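Local coordinates for type-2 ice-structuring protein (Brachyopsis rostratus, PDB 2ZIB) that binds to ice crystals and inhibits their growth, protecting fish blood from freezing in subzero sea water, at residues A[90-104]-A[108-120]. Numbering follows the deposited sequence.
Sequences TWCPTKPNDILSDCC and TAAVDKCWDDLPC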
loop_
_atom_site.group_PDB
_atom_site.type_symbol
_atom_site.label_atom_id
_atom_site.label_comp_id
_atom_site.label_asym_id
_atom_site.label_seq_id
_atom_site.Cartn_x
_atom_site.Cartn_y
_atom_site.Cartn_z
ATOM N N THR A 90 -3.180 -2.333 -10.911
ATOM C CA THR A 90 -2.042 -2.328 -11.849
ATOM C C THR A 90 -1.113 -3.505 -11.529
ATOM O O THR A 90 0.082 -3.358 -11.222
ATOM C CB THR A 90 -1.372 -0.935 -11.903
ATOM O OG1 THR A 90 -0.359 -0.940 -12.906
ATOM C CG2 THR A 90 -0.761 -0.469 -10.560
ATOM N N TRP A 91 -1.696 -4.696 -11.620
ATOM C CA TRP A 91 -0.951 -5.922 -11.434
ATOM C C TRP A 91 0.122 -6.093 -12.522
ATOM O O TRP A 91 -0.068 -5.702 -13.703
ATOM C CB TRP A 91 -1.879 -7.125 -11.513
ATOM C CG TRP A 91 -2.889 -7.180 -10.405
ATOM C CD1 TRP A 91 -4.249 -6.967 -10.511
ATOM C CD2 TRP A 91 -2.639 -7.556 -9.036
ATOM N NE1 TRP A 91 -4.836 -7.145 -9.277
ATOM C CE2 TRP A 91 -3.882 -7.543 -8.363
ATOM C CE3 TRP A 91 -1.491 -7.944 -8.327
ATOM C CZ2 TRP A 91 -4.017 -7.848 -6.998
ATOM C CZ3 TRP A 91 -1.614 -8.258 -6.967
ATOM C CH2 TRP A 91 -2.880 -8.194 -6.313
ATOM N N CYS A 92 1.265 -6.655 -12.140
ATOM C CA CYS A 92 2.278 -7.060 -13.132
ATOM C C CYS A 92 1.684 -8.078 -14.117
ATOM O O CYS A 92 0.703 -8.747 -13.814
ATOM C CB CYS A 92 3.447 -7.714 -12.412
ATOM S SG CYS A 92 4.276 -6.640 -11.224
ATOM N N PRO A 93 2.310 -8.254 -15.283
ATOM C CA PRO A 93 1.811 -9.245 -16.237
ATOM C C PRO A 93 1.673 -10.604 -15.595
ATOM O O PRO A 93 2.552 -11.047 -14.883
ATOM C CB PRO A 93 2.906 -9.282 -17.336
ATOM C CG PRO A 93 3.532 -7.954 -17.270
ATOM C CD PRO A 93 3.503 -7.540 -15.791
ATOM N N THR A 94 0.551 -11.259 -15.923
ATOM C CA THR A 94 0.156 -12.600 -15.450
ATOM C C THR A 94 -0.230 -12.669 -13.972
ATOM O O THR A 94 -0.522 -13.739 -13.466
ATOM C CB THR A 94 1.206 -13.696 -15.764
ATOM O OG1 THR A 94 2.261 -13.658 -14.789
ATOM C CG2 THR A 94 1.880 -13.475 -17.118
ATOM N N LYS A 95 -0.177 -11.539 -13.285
ATOM C CA LYS A 95 -0.574 -11.501 -11.860
ATOM C C LYS A 95 -1.955 -10.906 -11.706
ATOM O O LYS A 95 -2.427 -10.188 -12.606
ATOM C CB LYS A 95 0.519 -10.666 -11.104
ATOM C CG LYS A 95 1.950 -11.128 -11.392
ATOM C CD LYS A 95 2.155 -12.585 -11.083
ATOM C CE LYS A 95 3.549 -12.944 -11.512
ATOM N NZ LYS A 95 3.912 -14.365 -11.136
ATOM N N PRO A 96 -2.650 -11.152 -10.599
ATOM C CA PRO A 96 -2.192 -11.930 -9.447
ATOM C C PRO A 96 -2.286 -13.432 -9.663
ATOM O O PRO A 96 -3.088 -13.876 -10.463
ATOM C CB PRO A 96 -3.177 -11.467 -8.345
ATOM C CG PRO A 96 -4.492 -11.166 -9.084
ATOM C CD PRO A 96 -4.005 -10.593 -10.408
ATOM N N ASN A 97 -1.495 -14.220 -8.946
ATOM C CA ASN A 97 -1.672 -15.700 -9.050
ATOM C C ASN A 97 -2.891 -16.176 -8.242
ATOM O O ASN A 97 -3.424 -17.232 -8.584
ATOM C CB ASN A 97 -0.447 -16.513 -8.626
ATOM C CG ASN A 97 0.563 -16.600 -9.683
ATOM O OD1 ASN A 97 0.441 -17.384 -10.666
ATOM N ND2 ASN A 97 1.581 -15.786 -9.530
ATOM N N ASP A 98 -3.333 -15.387 -7.253
ATOM C CA ASP A 98 -4.531 -15.742 -6.476
ATOM C C ASP A 98 -4.404 -17.133 -5.821
ATOM O O ASP A 98 -5.389 -17.879 -5.701
ATOM C CB ASP A 98 -5.798 -15.622 -7.335
ATOM C CG ASP A 98 -6.153 -14.203 -7.629
ATOM O OD1 ASP A 98 -5.641 -13.264 -6.933
ATOM O OD2 ASP A 98 -7.005 -13.954 -8.508
ATOM N N ILE A 99 -3.204 -17.480 -5.382
ATOM C CA ILE A 99 -2.987 -18.677 -4.562
ATOM C C ILE A 99 -3.042 -18.236 -3.105
ATOM O O ILE A 99 -2.342 -17.278 -2.727
ATOM C CB ILE A 99 -1.617 -19.356 -4.942
ATOM C CG1 ILE A 99 -1.546 -19.729 -6.436
ATOM C CG2 ILE A 99 -1.411 -20.592 -4.103
ATOM C CD1 ILE A 99 -0.092 -19.972 -6.957
ATOM N N LEU A 100 -3.829 -18.917 -2.267
ATOM C CA LEU A 100 -4.034 -18.428 -0.911
ATOM C C LEU A 100 -2.747 -18.381 -0.055
ATOM O O LEU A 100 -2.629 -17.549 0.837
ATOM C CB LEU A 100 -5.084 -19.289 -0.164
ATOM C CG LEU A 100 -6.533 -18.938 -0.529
ATOM C CD1 LEU A 100 -7.456 -20.043 -0.061
ATOM C CD2 LEU A 100 -6.971 -17.661 0.156
ATOM N N SER A 101 -1.785 -19.252 -0.336
ATOM C CA SER A 101 -0.499 -19.207 0.357
ATOM C C SER A 101 0.274 -17.889 0.187
ATOM O O SER A 101 1.185 -17.605 0.972
ATOM C CB SER A 101 0.399 -20.365 -0.127
ATOM O OG SER A 101 0.730 -20.203 -1.483
ATOM N N ASP A 102 -0.033 -17.135 -0.876
ATOM C CA ASP A 102 0.742 -15.964 -1.248
ATOM C C ASP A 102 -0.261 -14.816 -1.465
ATOM O O ASP A 102 -0.556 -14.458 -2.618
ATOM C CB ASP A 102 1.474 -16.221 -2.591
ATOM C CG ASP A 102 2.630 -17.187 -2.504
ATOM O OD1 ASP A 102 2.534 -18.249 -1.849
ATOM O OD2 ASP A 102 3.719 -16.902 -3.062
ATOM N N CYS A 103 -0.797 -14.278 -0.367
ATOM C CA CYS A 103 -2.048 -13.501 -0.472
ATOM C C CYS A 103 -1.945 -12.057 -0.040
ATOM O O CYS A 103 -2.954 -11.401 0.113
ATOM C CB CYS A 103 -3.192 -14.243 0.250
ATOM S SG CYS A 103 -2.933 -14.465 2.037
ATOM N N CYS A 104 -0.706 -11.550 0.033
ATOM C CA CYS A 104 -0.516 -10.136 0.375
ATOM C C CYS A 104 0.046 -9.329 -0.817
ATOM O O CYS A 104 0.946 -9.797 -1.548
ATOM C CB CYS A 104 0.426 -10.023 1.569
ATOM S SG CYS A 104 -0.394 -10.348 3.130
ATOM N N THR A 108 6.124 -4.210 -6.665
ATOM C CA THR A 108 7.337 -4.972 -6.922
ATOM C C THR A 108 8.548 -4.096 -7.225
ATOM O O THR A 108 8.461 -2.857 -7.269
ATOM C CB THR A 108 7.139 -5.981 -8.048
ATOM O OG1 THR A 108 6.908 -5.284 -9.290
ATOM C CG2 THR A 108 6.006 -6.976 -7.797
ATOM N N ALA A 109 9.691 -4.752 -7.434
ATOM C CA ALA A 109 10.944 -4.087 -7.757
ATOM C C ALA A 109 10.977 -3.588 -9.210
ATOM O O ALA A 109 11.904 -2.866 -9.574
ATOM C CB ALA A 109 12.085 -5.043 -7.536
ATOM N N ALA A 110 9.967 -3.911 -10.011
ATOM C CA ALA A 110 9.932 -3.325 -11.370
ATOM C C ALA A 110 9.920 -1.797 -11.214
ATOM O O ALA A 110 9.312 -1.261 -10.272
ATOM C CB ALA A 110 8.707 -3.813 -12.060
ATOM N N VAL A 111 10.523 -1.085 -12.165
ATOM C CA VAL A 111 10.481 0.383 -12.123
ATOM C C VAL A 111 9.059 0.941 -12.058
ATOM O O VAL A 111 8.794 1.926 -11.337
ATOM C CB VAL A 111 11.301 0.995 -13.300
ATOM C CG1 VAL A 111 10.979 2.496 -13.496
ATOM C CG2 VAL A 111 12.801 0.780 -13.047
ATOM N N ASP A 112 8.109 0.319 -12.768
ATOM C CA ASP A 112 6.742 0.800 -12.744
ATOM C C ASP A 112 5.980 0.419 -11.478
ATOM O O ASP A 112 4.817 0.806 -11.316
ATOM C CB ASP A 112 6.002 0.435 -14.030
ATOM C CG ASP A 112 5.474 -0.967 -14.075
ATOM O OD1 ASP A 112 5.850 -1.840 -13.259
ATOM O OD2 ASP A 112 4.664 -1.228 -14.992
ATOM N N LYS A 113 6.641 -0.335 -10.589
ATOM C CA LYS A 113 6.038 -0.723 -9.278
ATOM C C LYS A 113 4.741 -1.491 -9.466
ATOM O O LYS A 113 3.856 -1.467 -8.606
ATOM C CB LYS A 113 5.845 0.546 -8.421
ATOM C CG LYS A 113 7.142 1.145 -7.986
ATOM C CD LYS A 113 7.584 0.506 -6.643
ATOM C CE LYS A 113 9.118 0.521 -6.435
ATOM N NZ LYS A 113 9.824 -0.413 -7.446
ATOM N N CYS A 114 4.637 -2.244 -10.564
ATOM C CA CYS A 114 3.455 -3.060 -10.746
ATOM C C CYS A 114 3.271 -4.011 -9.569
ATOM O O CYS A 114 4.247 -4.434 -8.899
ATOM C CB CYS A 114 3.500 -3.801 -12.093
ATOM S SG CYS A 114 4.864 -4.990 -12.324
ATOM N N TRP A 115 2.010 -4.387 -9.321
ATOM C CA TRP A 115 1.688 -5.148 -8.115
ATOM C C TRP A 115 1.821 -6.663 -8.292
ATOM O O TRP A 115 1.618 -7.193 -9.389
ATOM C CB TRP A 115 0.249 -4.874 -7.684
ATOM C CG TRP A 115 -0.089 -3.423 -7.513
ATOM C CD1 TRP A 115 0.742 -2.316 -7.485
ATOM C CD2 TRP A 115 -1.411 -2.923 -7.403
ATOM N NE1 TRP A 115 -0.004 -1.158 -7.321
ATOM C CE2 TRP A 115 -1.328 -1.507 -7.290
ATOM C CE3 TRP A 115 -2.691 -3.536 -7.389
ATOM C CZ2 TRP A 115 -2.478 -0.683 -7.155
ATOM C CZ3 TRP A 115 -3.843 -2.707 -7.238
ATOM C CH2 TRP A 115 -3.710 -1.298 -7.133
ATOM N N ASP A 116 2.131 -7.359 -7.204
ATOM C CA ASP A 116 2.174 -8.807 -7.199
ATOM C C ASP A 116 1.731 -9.287 -5.834
ATOM O O ASP A 116 1.813 -8.531 -4.851
ATOM C CB ASP A 116 3.582 -9.286 -7.567
ATOM C CG ASP A 116 3.674 -10.742 -7.968
ATOM O OD1 ASP A 116 2.656 -11.453 -8.090
ATOM O OD2 ASP A 116 4.818 -11.186 -8.223
ATOM N N ASP A 117 1.280 -10.544 -5.786
ATOM C CA ASP A 117 0.830 -11.154 -4.537
ATOM C C ASP A 117 1.863 -12.152 -4.059
ATOM O O ASP A 117 2.225 -13.087 -4.771
ATOM C CB ASP A 117 -0.599 -11.748 -4.693
ATOM C CG ASP A 117 -0.821 -12.703 -5.853
ATOM O OD1 ASP A 117 -0.128 -12.727 -6.898
ATOM O OD2 ASP A 117 -1.839 -13.437 -5.760
ATOM N N LEU A 118 2.397 -11.877 -2.873
ATOM C CA LEU A 118 3.545 -12.611 -2.308
ATOM C C LEU A 118 3.135 -13.199 -0.954
ATOM O O LEU A 118 2.118 -12.780 -0.370
ATOM C CB LEU A 118 4.714 -11.633 -2.071
ATOM C CG LEU A 118 5.654 -11.395 -3.243
ATOM C CD1 LEU A 118 6.498 -12.590 -3.564
ATOM C CD2 LEU A 118 4.988 -10.875 -4.542
ATOM N N PRO A 119 3.953 -14.110 -0.400
ATOM C CA PRO A 119 3.686 -14.576 0.971
ATOM C C PRO A 119 3.721 -13.414 1.961
ATOM O O PRO A 119 4.685 -12.645 1.994
ATOM C CB PRO A 119 4.820 -15.560 1.225
ATOM C CG PRO A 119 5.244 -16.008 -0.161
ATOM C CD PRO A 119 5.135 -14.757 -0.999
ATOM N N CYS A 120 2.686 -13.332 2.790
ATOM C CA CYS A 120 2.587 -12.263 3.766
ATOM C C CYS A 120 3.797 -12.211 4.725
ATOM O O CYS A 120 4.136 -11.106 5.162
ATOM C CB CYS A 120 1.279 -12.443 4.555
ATOM S SG CYS A 120 -0.204 -12.336 3.490
HETATM O O HOH W 1 2.232 -0.521 -12.554
HETATM O O HOH W 2 5.021 -13.778 -8.853
HETATM O O HOH W 3 0.508 -15.221 2.195
HETATM O O HOH W 4 3.966 -15.111 -5.002
#
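Cys-92 N meets Trp-115 O almost straight (2.8 Å, 174°), in the carbonyl plane and on a lone pair, and next to this bond a disulfide joins Cys-92 to Cys-114. Farther along, the carboxylate of Asp-117 takes two successive backbone N-H groups: Asn-97 N binds Asp-117 OD1 at 2.9 Å and Asp-98 N binds Asp-117 OD2 at 2.9 Å. Each oxygen spends its syn lone pair, so the two bonds together fix the rotation of the group. With CG set between the backbone N and the carbonyl carbon (chi1 53°), the carboxylate swings toward the backbone after the cis peptide that precedes Pro-96, whose CB rests against it. Here a side-chain carboxylate caps two loop N-H groups and ties the irregular segment to strand 115-118, between a single bridge at Trp-91 and Trp-115 and the antiparallel pair Cys-104 with Leu-118. At that pair Cys-103 and Cys-104 both face Leu-118 in a classic beta bulge, beside the disulfide Cys-104 to Cys-120. The indole of Trp-91 is sandwiched: Pro-96 CD lies over one face, toward its rim, and the edge of Trp-115 meets the other in a T-shaped pair with planes at 81°. Thr-90 CG2 lies over the five-membered ring of Trp-115, a CH-pi contact. Within this C-type lectin fold, segment 90-104 ends the loop after strand 79-80 and enters strand 104-107 at Cys-104; that strand pairs antiparallel with both 115-118 and 65-67.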